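Local coordinates for protein polycyclic ketone monooxygenase (Myceliophthora thermophila, PDB 5MQ6) that catalyses Baeyer-Villiger oxidation of ketones, notably bulky polycyclic ones, inserting one oxygen atom next to the carbonyl with FAD as cofactor and NADPH bound alongside, at residues Ala216-Leu221 with Ala567-Thr572; His517-Asn522 with Ala631-Leu636; Glu560-Gly565 with Gly644-Phe649. All coordinates share one frame; numbering follows the deposited sequence.

Contact 1: residues Ala216-Leu221 with Ala567-Thr572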
ATOM      1  N   ALA A 216      25.913   2.734  -7.376  1.00 15.58           N
ATOM      2  CA  ALA A 216      25.141   3.494  -8.367  1.00 17.25           C
ATOM      3  C   ALA A 216      25.310   4.971  -8.209  1.00 17.22           C
ATOM      4  O   ALA A 216      25.492   5.427  -7.100  1.00 17.86           O
ATOM      5  CB  ALA A 216      23.652   3.154  -8.254  1.00 17.70           C
ATOM      6  N   ARG A 217      25.054   5.729  -9.267  1.00 17.30           N
ATOM      7  CA  ARG A 217      25.074   7.221  -9.164  1.00 15.10           C
ATOM      8  C   ARG A 217      23.811   7.713  -8.484  1.00 14.65           C
ATOM      9  O   ARG A 217      23.854   8.616  -7.723  1.00 17.92           O
ATOM     10  CB  ARG A 217      25.141   7.826 -10.595  1.00 14.80           C
ATOM     11  CG  ARG A 217      26.452   7.453 -11.291  1.00 14.85           C
ATOM     12  CD  ARG A 217      26.395   8.111 -12.661  1.00 16.71           C
ATOM     13  NE  ARG A 217      27.552   7.894 -13.427  1.00 17.55           N
ATOM     14  CZ  ARG A 217      27.739   8.288 -14.668  1.00 19.11           C
ATOM     15  NH1 ARG A 217      26.843   9.024 -15.290  1.00 18.98           N
ATOM     16  NH2 ARG A 217      28.899   8.002 -15.236  1.00 19.02           N
ATOM     17  N   TYR A 218      22.682   7.089  -8.790  1.00 14.41           N
ATOM     18  CA  TYR A 218      21.404   7.401  -8.241  1.00 14.36           C
ATOM     19  C   TYR A 218      20.727   6.168  -7.652  1.00 15.92           C
ATOM     20  O   TYR A 218      20.804   5.039  -8.281  1.00 14.22           O
ATOM     21  CB  TYR A 218      20.526   7.858  -9.389  1.00 15.26           C
ATOM     22  CG  TYR A 218      20.760   9.212  -9.971  1.00 14.83           C
ATOM     23  CD1 TYR A 218      20.183  10.372  -9.417  1.00 14.38           C
ATOM     24  CD2 TYR A 218      21.505   9.371 -11.150  1.00 15.65           C
ATOM     25  CE1 TYR A 218      20.308  11.623 -10.020  1.00 13.35           C
ATOM     26  CE2 TYR A 218      21.641  10.616 -11.721  1.00 15.68           C
ATOM     27  CZ  TYR A 218      21.050  11.713 -11.187  1.00 15.00           C
ATOM     28  OH  TYR A 218      21.282  12.910 -11.859  1.00 17.42           O
ATOM     29  N   VAL A 219      20.021   6.379  -6.546  1.00 13.57           N
ATOM     30  CA  VAL A 219      19.171   5.317  -6.003  1.00 14.96           C
ATOM     31  C   VAL A 219      17.745   5.816  -5.969  1.00 13.37           C
ATOM     32  O   VAL A 219      17.471   6.812  -5.426  1.00 14.82           O
ATOM     33  CB  VAL A 219      19.605   4.869  -4.603  1.00 16.07           C
ATOM     34  CG1 VAL A 219      18.589   3.900  -3.936  1.00 15.67           C
ATOM     35  CG2 VAL A 219      21.002   4.271  -4.641  1.00 16.38           C
ATOM     36  N   LEU A 220      16.845   5.080  -6.580  1.00 13.54           N
ATOM     37  CA  LEU A 220      15.415   5.407  -6.632  1.00 15.06           C
ATOM     38  C   LEU A 220      14.633   4.329  -5.811  1.00 14.45           C
ATOM     39  O   LEU A 220      14.592   3.158  -6.199  1.00 14.20           O
ATOM     40  CB  LEU A 220      15.027   5.323  -8.080  1.00 17.27           C
ATOM     41  CG  LEU A 220      15.426   6.411  -9.055  1.00 19.69           C
ATOM     42  CD1 LEU A 220      16.307   7.488  -8.641  1.00 23.45           C
ATOM     43  CD2 LEU A 220      15.357   6.048 -10.488  1.00 21.08           C
ATOM     44  N   LEU A 221      13.993   4.711  -4.730  1.00 15.10           N
ATOM     45  CA  LEU A 221      13.246   3.727  -3.941  1.00 16.72           C
ATOM     46  C   LEU A 221      11.799   3.650  -4.422  1.00 16.75           C
ATOM     47  O   LEU A 221      11.088   4.650  -4.442  1.00 17.83           O
ATOM     48  CB  LEU A 221      13.263   4.080  -2.487  1.00 17.77           C
ATOM     49  CG  LEU A 221      14.617   4.269  -1.861  1.00 18.41           C
ATOM     50  CD1 LEU A 221      14.353   4.642  -0.427  1.00 22.62           C
ATOM     51  CD2 LEU A 221      15.639   3.156  -1.933  1.00 19.35           C
ATOM     52  N   ALA A 567      24.915  14.284 -13.196  1.00 18.02           N
ATOM     53  CA  ALA A 567      24.584  15.242 -12.123  1.00 15.93           C
ATOM     54  C   ALA A 567      24.642  14.728 -10.745  1.00 16.58           C
ATOM     55  O   ALA A 567      24.352  13.517 -10.443  1.00 16.67           O
ATOM     56  CB  ALA A 567      23.219  15.887 -12.409  1.00 15.53           C
ATOM     57  N   LEU A 568      24.936  15.687  -9.874  1.00 16.38           N
ATOM     58  CA  LEU A 568      24.763  15.522  -8.479  1.00 18.81           C
ATOM     59  C   LEU A 568      23.659  16.476  -8.074  1.00 18.94           C
ATOM     60  O   LEU A 568      23.857  17.675  -8.171  1.00 19.75           O
ATOM     61  CB  LEU A 568      26.090  15.829  -7.780  1.00 20.30           C
ATOM     62  CG  LEU A 568      26.075  15.616  -6.273  1.00 22.92           C
ATOM     63  CD1 LEU A 568      25.883  14.133  -5.945  1.00 24.93           C
ATOM     64  CD2 LEU A 568      27.332  16.156  -5.640  1.00 24.17           C
ATOM     65  N   VAL A 569      22.559  15.938  -7.525  1.00 16.40           N
ATOM     66  CA  VAL A 569      21.361  16.661  -7.282  1.00 18.03           C
ATOM     67  C   VAL A 569      20.971  16.488  -5.860  1.00 20.70           C
ATOM     68  O   VAL A 569      20.703  15.353  -5.433  1.00 19.23           O
ATOM     69  CB  VAL A 569      20.195  16.031  -8.093  1.00 21.11           C
ATOM     70  CG1 VAL A 569      18.945  16.858  -7.890  1.00 23.50           C
ATOM     71  CG2 VAL A 569      20.535  16.001  -9.536  1.00 19.59           C
ATOM     72  N   GLU A 570      20.833  17.596  -5.124  1.00 21.54           N
ATOM     73  CA  GLU A 570      20.623  17.521  -3.664  1.00 19.37           C
ATOM     74  C   GLU A 570      19.759  18.656  -3.227  1.00 18.99           C
ATOM     75  O   GLU A 570      20.096  19.809  -3.481  1.00 17.28           O
ATOM     76  CB  GLU A 570      21.944  17.633  -2.879  1.00 19.05           C
ATOM     77  CG  GLU A 570      21.740  17.232  -1.437  1.00 18.92           C
ATOM     78  CD  GLU A 570      22.990  17.196  -0.588  1.00 20.94           C
ATOM     79  OE1 GLU A 570      24.081  17.370  -1.114  1.00 20.74           O
ATOM     80  OE2 GLU A 570      22.865  16.995   0.618  1.00 22.98           O
ATOM     81  N   VAL A 571      18.612  18.348  -2.642  1.00 18.72           N
ATOM     82  CA  VAL A 571      17.760  19.433  -2.108  1.00 17.64           C
ATOM     83  C   VAL A 571      18.510  20.190  -0.951  1.00 16.88           C
ATOM     84  O   VAL A 571      19.247  19.568  -0.133  1.00 14.36           O
ATOM     85  CB  VAL A 571      16.400  18.958  -1.614  1.00 17.53           C
ATOM     86  CG1 VAL A 571      16.475  18.032  -0.414  1.00 17.27           C
ATOM     87  CG2 VAL A 571      15.476  20.154  -1.272  1.00 18.48           C
ATOM     88  N   THR A 572      18.285  21.483  -0.872  1.00 16.81           N
ATOM     89  CA  THR A 572      18.901  22.223   0.252  1.00 18.40           C
ATOM     90  C   THR A 572      18.093  22.090   1.575  1.00 17.68           C
ATOM     91  O   THR A 572      16.901  21.811   1.575  1.00 18.07           O
ATOM     92  CB  THR A 572      19.034  23.706  -0.079  1.00 19.21           C
ATOM     93  OG1 THR A 572      17.748  24.225  -0.304  1.00 18.66           O
ATOM     94  CG2 THR A 572      19.863  23.927  -1.360  1.00 21.14           C
TER
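Y218, on strand 218-221, faces A567 and V569, on strand 567-571, across a separation too wide for strand pairing: its CA lies 9.3 Å from the CA of A567 and equally 9.3 Å from the CA of V569. The two strands belong to different sheets. Strand 218-221 follows a corner of the chain at R217 and runs parallel to strand 78-84, in the Rossmann-type sheet that carries FAD, with Y218 bonded through its backbone to K80 and I82. Strand 567-571 pairs antiparallel with strand 649-653, so the contact joins the FAD-binding fold to a small two-stranded sheet built from distant parts of the C-terminal region.

The phenol ring of Y218 spans this gap. Its CG stands anti to the carbonyl carbon (chi1 -74°), which aims the ring out from its own strand and delivers the hydroxyl between A567 and V569. Y218 OH comes 3.6 Å from A567 CB. V569 supplies its CG2 branch, the one anti to the carbonyl carbon; this methyl sits at the ring edge near the plane, 4.4 Å from Y218 CE1. Both contacts are buried, and only the ring-to-methyl one is apolar on both sides. The shortest approach, Y218 OH to A567 O at 3.4 Å, is not a hydrogen bond.

The polar end of the tyrosine is satisfied by E560, whose OE2 accepts hydrogen bonds from Y218 OH and from the backbone N of A567. N526 makes a second bridge: its ND2 bonds to both R217 O and A567 O, while its OD1 takes the N-H of V569. N526 thus bridges the two backbones, while E560 couples the Y218 phenol to the A567 N-H. V569 CG2 lies 3.9 Å from Y218 OH.

Contact 2: residues His517-Asn522 with Ala631-Leu636; sequences HGVCSN and ASYMKL
H517 and Y633 are the residues of closest backbone approach, their CA atoms 8.7 Å apart where an irregular loop, left-handed at both H517 and G518, passes beside helix 630-641. The tyrosine closes the gap. With CG anti to the backbone N (chi1 173°), its ring extends from the helix toward the loop, and Y633 OH donates to H517 O at 2.5 Å. This is very short, so the exact length deserves caution, but the direction is clear: the carbonyl oxygen lies in the plane of the phenol ring, at its edge, and the C=O...OH angle at H517 O is about 154°.

One helical turn further on, L636 adds an apolar touch from the same helix. Its CD2 methyl lies 3.8 Å from H517 NE2, approaching the imidazole obliquely. Elsewhere the imidazole is boxed in by aromatic rings, meeting Y640 and W579 edge-to-face.

Replacing Y633 by a phenylalanine would remove the hydroxyl and would probably leave the buried H517 O without this donor, so that van der Waals contacts alone would link these two segments. P531, S535, S536 and L626 also touch the Y633 side chain.

A helix-borne tyrosine hydroxyl donating to a loop carbonyl thus joins helix 630-641 to the loop leading into strand 527-529 of the FAD-bearing sheet, with the V519 side chain about 12 Å from the bound FAD.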
ATOM      1  N   HIS A 517       8.788  18.043  -1.682  1.00 16.18           N
ATOM      2  CA  HIS A 517       7.715  17.368  -2.454  1.00 17.15           C
ATOM      3  C   HIS A 517       7.471  15.908  -2.120  1.00 16.55           C
ATOM      4  O   HIS A 517       6.821  15.151  -2.889  1.00 18.49           O
ATOM      5  CB  HIS A 517       7.982  17.568  -3.956  1.00 17.86           C
ATOM      6  CG  HIS A 517       8.093  19.003  -4.389  1.00 19.34           C
ATOM      7  ND1 HIS A 517       8.820  19.392  -5.505  1.00 21.38           N
ATOM      8  CD2 HIS A 517       7.510  20.127  -3.935  1.00 20.18           C
ATOM      9  CE1 HIS A 517       8.686  20.687  -5.685  1.00 20.10           C
ATOM     10  NE2 HIS A 517       7.847  21.142  -4.789  1.00 19.09           N
ATOM     11  N   GLY A 518       8.012  15.488  -0.994  1.00 15.47           N
ATOM     12  CA  GLY A 518       7.983  14.099  -0.524  1.00 16.32           C
ATOM     13  C   GLY A 518       8.962  13.132  -1.164  1.00 15.97           C
ATOM     14  O   GLY A 518       8.928  11.919  -0.856  1.00 15.68           O
ATOM     15  N   VAL A 519       9.871  13.620  -1.988  1.00 14.31           N
ATOM     16  CA  VAL A 519      10.655  12.660  -2.791  1.00 17.92           C
ATOM     17  C   VAL A 519      12.154  12.627  -2.575  1.00 18.73           C
ATOM     18  O   VAL A 519      12.857  11.743  -3.134  1.00 15.73           O
ATOM     19  CB  VAL A 519      10.428  12.886  -4.314  1.00 18.66           C
ATOM     20  CG1 VAL A 519       8.955  12.692  -4.659  1.00 17.82           C
ATOM     21  CG2 VAL A 519      10.886  14.225  -4.749  1.00 19.34           C
ATOM     22  N   CYS A 520      12.668  13.591  -1.819  1.00 18.33           N
ATOM     23  CA  CYS A 520      14.142  13.630  -1.510  1.00 18.44           C
ATOM     24  C   CYS A 520      14.361  14.396  -0.213  1.00 17.95           C
ATOM     25  O   CYS A 520      13.450  15.097   0.262  1.00 21.43           O
ATOM     26  CB  CYS A 520      14.883  14.287  -2.670  1.00 18.33           C
ATOM     27  SG  CYS A 520      14.363  16.012  -2.893  1.00 21.85           S
ATOM     28  N   SER A 521      15.572  14.313   0.337  1.00 17.92           N
ATOM     29  CA  SER A 521      15.974  14.916   1.620  1.00 17.89           C
ATOM     30  C   SER A 521      17.464  15.407   1.568  1.00 17.65           C
ATOM     31  O   SER A 521      18.391  14.767   0.942  1.00 16.02           O
ATOM     32  CB  SER A 521      15.848  13.908   2.745  1.00 20.54           C
ATOM     33  OG  SER A 521      15.654  14.546   4.016  1.00 24.10           O
ATOM     34  N   ASN A 522      17.671  16.519   2.247  1.00 15.78           N
ATOM     35  CA  ASN A 522      18.975  17.133   2.353  1.00 16.80           C
ATOM     36  C   ASN A 522      19.942  16.253   3.090  1.00 16.57           C
ATOM     37  O   ASN A 522      19.614  15.687   4.155  1.00 16.12           O
ATOM     38  CB  ASN A 522      18.901  18.509   3.022  1.00 18.42           C
ATOM     39  CG  ASN A 522      20.267  19.119   3.170  1.00 19.73           C
ATOM     40  OD1 ASN A 522      20.777  19.022   4.230  1.00 16.81           O
ATOM     41  ND2 ASN A 522      20.927  19.578   2.054  1.00 20.08           N
ATOM     42  N   ALA A 631      -4.764  15.934  -7.458  1.00 22.02           N
ATOM     43  CA  ALA A 631      -4.728  16.792  -8.658  1.00 20.74           C
ATOM     44  C   ALA A 631      -3.971  18.074  -8.368  1.00 22.61           C
ATOM     45  O   ALA A 631      -3.194  18.566  -9.203  1.00 22.10           O
ATOM     46  CB  ALA A 631      -6.173  17.174  -9.149  1.00 22.33           C
ATOM     47  N   SER A 632      -4.268  18.652  -7.191  1.00 21.76           N
ATOM     48  CA  SER A 632      -3.622  19.898  -6.752  1.00 22.61           C
ATOM     49  C   SER A 632      -2.067  19.742  -6.568  1.00 21.94           C
ATOM     50  O   SER A 632      -1.306  20.522  -7.085  1.00 22.72           O
ATOM     51  CB  SER A 632      -4.256  20.345  -5.450  1.00 21.06           C
ATOM     52  OG  SER A 632      -3.604  21.517  -4.970  1.00 24.67           O
ATOM     53  N   TYR A 633      -1.627  18.714  -5.875  1.00 20.71           N
ATOM     54  CA  TYR A 633      -0.222  18.370  -5.772  1.00 21.03           C
ATOM     55  C   TYR A 633       0.454  18.206  -7.185  1.00 22.72           C
ATOM     56  O   TYR A 633       1.546  18.799  -7.491  1.00 20.05           O
ATOM     57  CB  TYR A 633      -0.126  17.109  -4.901  1.00 20.52           C
ATOM     58  CG  TYR A 633       1.230  16.455  -4.792  1.00 21.49           C
ATOM     59  CD1 TYR A 633       2.296  17.141  -4.256  1.00 21.76           C
ATOM     60  CD2 TYR A 633       1.428  15.135  -5.220  1.00 24.00           C
ATOM     61  CE1 TYR A 633       3.530  16.540  -4.079  1.00 19.26           C
ATOM     62  CE2 TYR A 633       2.641  14.479  -5.092  1.00 21.96           C
ATOM     63  CZ  TYR A 633       3.718  15.199  -4.534  1.00 21.63           C
ATOM     64  OH  TYR A 633       4.924  14.603  -4.387  1.00 17.48           O
ATOM     65  N   MET A 634      -0.218  17.418  -8.032  1.00 19.96           N
ATOM     66  CA  MET A 634       0.247  17.213  -9.403  1.00 22.05           C
ATOM     67  C   MET A 634       0.475  18.498 -10.162  1.00 21.70           C
ATOM     68  O   MET A 634       1.497  18.642 -10.856  1.00 22.00           O
ATOM     69  CB  MET A 634      -0.756  16.363 -10.178  1.00 23.99           C
ATOM     70  CG  MET A 634      -0.424  16.050 -11.627  1.00 25.95           C
ATOM     71  SD  MET A 634      -1.823  15.171 -12.384  1.00 33.75           S
ATOM     72  CE  MET A 634      -2.821  16.646 -12.631  1.00 35.73           C
ATOM     73  N   LYS A 635      -0.537  19.353 -10.139  1.00 24.66           N
ATOM     74  CA  LYS A 635      -0.445  20.661 -10.804  1.00 26.98           C
ATOM     75  C   LYS A 635       0.742  21.494 -10.217  1.00 21.99           C
ATOM     76  O   LYS A 635       1.486  22.138 -10.941  1.00 23.42           O
ATOM     77  CB  LYS A 635      -1.785  21.413 -10.708  1.00 30.00           C
ATOM     78  CG  LYS A 635      -1.707  22.920 -11.014  1.00 41.62           C
ATOM     79  CD  LYS A 635      -1.343  23.270 -12.473  1.00 52.82           C
ATOM     80  CE  LYS A 635      -2.342  24.254 -13.119  1.00 55.79           C
ATOM     81  NZ  LYS A 635      -2.497  24.008 -14.588  1.00 61.39           N
ATOM     82  N   LEU A 636       0.884  21.474  -8.910  1.00 21.04           N
ATOM     83  CA  LEU A 636       1.987  22.166  -8.228  1.00 22.02           C
ATOM     84  C   LEU A 636       3.353  21.688  -8.766  1.00 20.78           C
ATOM     85  O   LEU A 636       4.193  22.482  -9.036  1.00 21.47           O
ATOM     86  CB  LEU A 636       1.884  21.969  -6.718  1.00 25.55           C
ATOM     87  CG  LEU A 636       2.982  22.662  -5.840  1.00 28.58           C
ATOM     88  CD1 LEU A 636       2.490  22.806  -4.428  1.00 38.64           C
ATOM     89  CD2 LEU A 636       4.222  21.811  -5.731  1.00 33.31           C
TER

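Contact 3: residues Glu560-Gly565 with Gly644-Phe649; sequences EDRVDG and GSLKGF
The C-terminal end of helix 541-562, closed by a Schellman motif, meets the loop after helix 630-641 through R562, which reaches toward G644, S645 and L646. The motif is defined by two backbone bonds, G565 N to E560 O at 2.8 Å and D564 N to D561 O at 3.2 Å, with D564 at positive phi as the C-prime residue.

R562 sits on the final turn and contributes a side chain bent at chi3 (54°); the bend turns the guanidinium toward the opposing backbone. One nitrogen does the gripping. NH1 donates to G644 O at 2.9 Å, meeting a lone pair in the carbonyl plane, although the N-H...O angle of 138° is far from straight and the oxygen is tilted 25° out of the guanidinium plane. The second bond, from NH1 to S645 O at 3.1 Å, is weak, but this oxygen lies in the guanidinium plane at its edge. A water extends the same edge: it accepts from R562 NH2 at 3.1 Å and donates weakly to S645 O. Two successive carbonyls thus face the positive group, whose charge their dipoles would probably help to stabilise. L646 CB approaches R562 NH1 obliquely, at 4.2 Å.

G644 has a left-handed backbone, and beyond it L646 to F649 form a type II turn, closed by F649 N to L646 O.

R562 and S645 are exposed, whereas L646 is buried, with its side chain against V555, T558 and A559 of helix 541-562 and I651 of strand 649-653. The contact therefore pins the loop at the outer end of that helix, just before F649 leads into the strand paired with 567-571.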
ATOM      1  N   GLU A 560      20.303  16.401 -15.318  1.00 16.37           N
ATOM      2  CA  GLU A 560      21.274  15.761 -16.237  1.00 17.28           C
ATOM      3  C   GLU A 560      21.478  16.691 -17.454  1.00 19.11           C
ATOM      4  O   GLU A 560      22.585  16.866 -17.905  1.00 17.22           O
ATOM      5  CB  GLU A 560      20.781  14.365 -16.730  1.00 16.97           C
ATOM      6  CG  GLU A 560      20.804  13.297 -15.616  1.00 15.42           C
ATOM      7  CD  GLU A 560      22.263  12.889 -15.262  1.00 17.64           C
ATOM      8  OE1 GLU A 560      23.057  12.503 -16.165  1.00 22.35           O
ATOM      9  OE2 GLU A 560      22.657  12.992 -14.093  1.00 18.91           O
ATOM     10  N   ASP A 561      20.389  17.249 -17.979  1.00 18.46           N
ATOM     11  CA  ASP A 561      20.494  18.097 -19.140  1.00 17.35           C
ATOM     12  C   ASP A 561      21.275  19.387 -18.783  1.00 16.89           C
ATOM     13  O   ASP A 561      22.116  19.835 -19.535  1.00 17.91           O
ATOM     14  CB  ASP A 561      19.171  18.500 -19.676  1.00 21.59           C
ATOM     15  CG  ASP A 561      18.449  17.400 -20.465  1.00 27.04           C
ATOM     16  OD1 ASP A 561      19.045  16.401 -20.947  1.00 33.92           O
ATOM     17  OD2 ASP A 561      17.223  17.576 -20.647  1.00 33.54           O
ATOM     18  N   ARG A 562      21.011  19.964 -17.646  1.00 16.92           N
ATOM     19  CA  ARG A 562      21.722  21.159 -17.247  1.00 18.75           C
ATOM     20  C   ARG A 562      23.222  21.000 -17.077  1.00 22.72           C
ATOM     21  O   ARG A 562      23.959  21.916 -17.459  1.00 20.16           O
ATOM     22  CB  ARG A 562      21.102  21.775 -16.021  1.00 20.74           C
ATOM     23  CG  ARG A 562      19.813  22.523 -16.336  1.00 21.24           C
ATOM     24  CD  ARG A 562      19.170  23.080 -15.114  1.00 21.63           C
ATOM     25  NE  ARG A 562      20.074  23.929 -14.318  1.00 22.85           N
ATOM     26  CZ  ARG A 562      19.708  24.537 -13.210  1.00 21.86           C
ATOM     27  NH1 ARG A 562      18.496  24.402 -12.708  1.00 22.04           N
ATOM     28  NH2 ARG A 562      20.560  25.266 -12.573  1.00 28.70           N
ATOM     29  N   VAL A 563      23.698  19.855 -16.548  1.00 23.08           N
ATOM     30  CA  VAL A 563      25.168  19.610 -16.466  1.00 18.11           C
ATOM     31  C   VAL A 563      25.778  18.857 -17.644  1.00 17.74           C
ATOM     32  O   VAL A 563      26.970  18.441 -17.619  1.00 19.80           O
ATOM     33  CB  VAL A 563      25.450  18.852 -15.176  1.00 19.44           C
ATOM     34  CG1 VAL A 563      24.894  19.616 -13.984  1.00 18.26           C
ATOM     35  CG2 VAL A 563      24.928  17.396 -15.223  1.00 16.59           C
ATOM     36  N   ASP A 564      24.988  18.637 -18.680  1.00 17.29           N
ATOM     37  CA  ASP A 564      25.361  17.776 -19.795  1.00 22.71           C
ATOM     38  C   ASP A 564      25.889  16.371 -19.378  1.00 23.54           C
ATOM     39  O   ASP A 564      26.961  15.893 -19.807  1.00 18.02           O
ATOM     40  CB  ASP A 564      26.392  18.461 -20.708  1.00 24.52           C
ATOM     41  CG  ASP A 564      26.587  17.738 -21.981  1.00 30.10           C
ATOM     42  OD1 ASP A 564      25.702  16.980 -22.469  1.00 34.35           O
ATOM     43  OD2 ASP A 564      27.672  17.897 -22.517  1.00 41.36           O
ATOM     44  N   GLY A 565      25.056  15.713 -18.602  1.00 22.95           N
ATOM     45  CA  GLY A 565      25.249  14.315 -18.176  1.00 21.15           C
ATOM     46  C   GLY A 565      26.049  14.281 -16.866  1.00 19.85           C
ATOM     47  O   GLY A 565      27.076  14.986 -16.695  1.00 17.15           O
ATOM     48  N   GLY A 644      12.745  24.608 -15.632  1.00 28.95           N
ATOM     49  CA  GLY A 644      14.032  23.969 -15.462  1.00 23.89           C
ATOM     50  C   GLY A 644      14.865  24.527 -14.335  1.00 22.20           C
ATOM     51  O   GLY A 644      16.038  24.060 -14.165  1.00 20.26           O
ATOM     52  N   SER A 645      14.322  25.491 -13.543  1.00 20.26           N
ATOM     53  CA  SER A 645      15.139  26.115 -12.475  1.00 19.58           C
ATOM     54  C   SER A 645      15.443  25.165 -11.307  1.00 18.76           C
ATOM     55  O   SER A 645      16.411  25.341 -10.593  1.00 18.48           O
ATOM     56  CB  SER A 645      14.506  27.408 -11.965  1.00 25.18           C
ATOM     57  OG  SER A 645      13.203  27.191 -11.440  1.00 33.33           O
ATOM     58  N   LEU A 646      14.566  24.185 -11.054  1.00 20.19           N
ATOM     59  CA  LEU A 646      14.746  23.277  -9.960  1.00 17.70           C
ATOM     60  C   LEU A 646      15.009  23.984  -8.651  1.00 18.71           C
ATOM     61  O   LEU A 646      15.979  23.744  -7.925  1.00 17.73           O
ATOM     62  CB  LEU A 646      15.818  22.267 -10.293  1.00 17.08           C
ATOM     63  CG  LEU A 646      15.565  21.255 -11.392  1.00 18.90           C
ATOM     64  CD1 LEU A 646      16.795  20.306 -11.450  1.00 19.81           C
ATOM     65  CD2 LEU A 646      14.303  20.405 -11.305  1.00 19.65           C
ATOM     66  N   LYS A 647      14.120  24.888  -8.350  1.00 21.40           N
ATOM     67  CA  LYS A 647      14.307  25.813  -7.248  1.00 24.18           C
ATOM     68  C   LYS A 647      14.466  25.038  -5.974  1.00 24.08           C
ATOM     69  O   LYS A 647      13.695  24.120  -5.751  1.00 26.97           O
ATOM     70  CB  LYS A 647      13.092  26.753  -7.137  1.00 27.36           C
ATOM     71  CG  LYS A 647      13.284  27.710  -5.958  1.00 35.79           C
ATOM     72  CD  LYS A 647      12.193  28.811  -5.847  1.00 46.07           C
ATOM     73  CE  LYS A 647      12.404  29.704  -4.624  1.00 52.08           C
ATOM     74  NZ  LYS A 647      11.100  30.256  -4.114  1.00 61.89           N
ATOM     75  N   GLY A 648      15.425  25.422  -5.132  1.00 19.63           N
ATOM     76  CA  GLY A 648      15.698  24.625  -3.962  1.00 20.79           C
ATOM     77  C   GLY A 648      16.634  23.399  -4.117  1.00 19.28           C
ATOM     78  O   GLY A 648      17.018  22.788  -3.120  1.00 19.48           O
ATOM     79  N   PHE A 649      17.062  23.047  -5.338  1.00 19.79           N
ATOM     80  CA  PHE A 649      18.104  22.014  -5.483  1.00 18.41           C
ATOM     81  C   PHE A 649      19.484  22.620  -5.723  1.00 19.51           C
ATOM     82  O   PHE A 649      19.659  23.556  -6.480  1.00 22.36           O
ATOM     83  CB  PHE A 649      17.812  21.073  -6.640  1.00 16.52           C
ATOM     84  CG  PHE A 649      16.747  20.066  -6.379  1.00 16.08           C
ATOM     85  CD1 PHE A 649      17.045  18.851  -5.763  1.00 17.34           C
ATOM     86  CD2 PHE A 649      15.465  20.308  -6.758  1.00 17.73           C
ATOM     87  CE1 PHE A 649      16.029  17.903  -5.531  1.00 18.27           C
ATOM     88  CE2 PHE A 649      14.421  19.370  -6.521  1.00 17.54           C
ATOM     89  CZ  PHE A 649      14.733  18.145  -5.904  1.00 15.16           C
TER
HETATM   90  O   HOH W   1      19.583  26.452  -9.934  1.00 28.76           O

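How the contacts relate
Along the chain the segments come in the order 216-221, 517-522, 560-565, 567-572, 631-636, 644-649, so every pair of contacts interleaves. Their centres lie about 12 Å (contacts 1 and 3), 16 Å (1 and 2) and 17 Å (2 and 3) apart, on one side of the chain's centre. Helix 541-562 and strand 567-571 follow each other after a short turn, linking contact 3 to contact 1. F649 joins all three: its CD1 packs 3.5 Å from V569 CG1, and its CE1 lies 3.6 Å from C520 SG. Contacts 1 and 2 join the C-terminal sheet and helix 630-641 to a strand and a loop of the FAD-binding fold, while contact 3 holds C-terminal elements to one another.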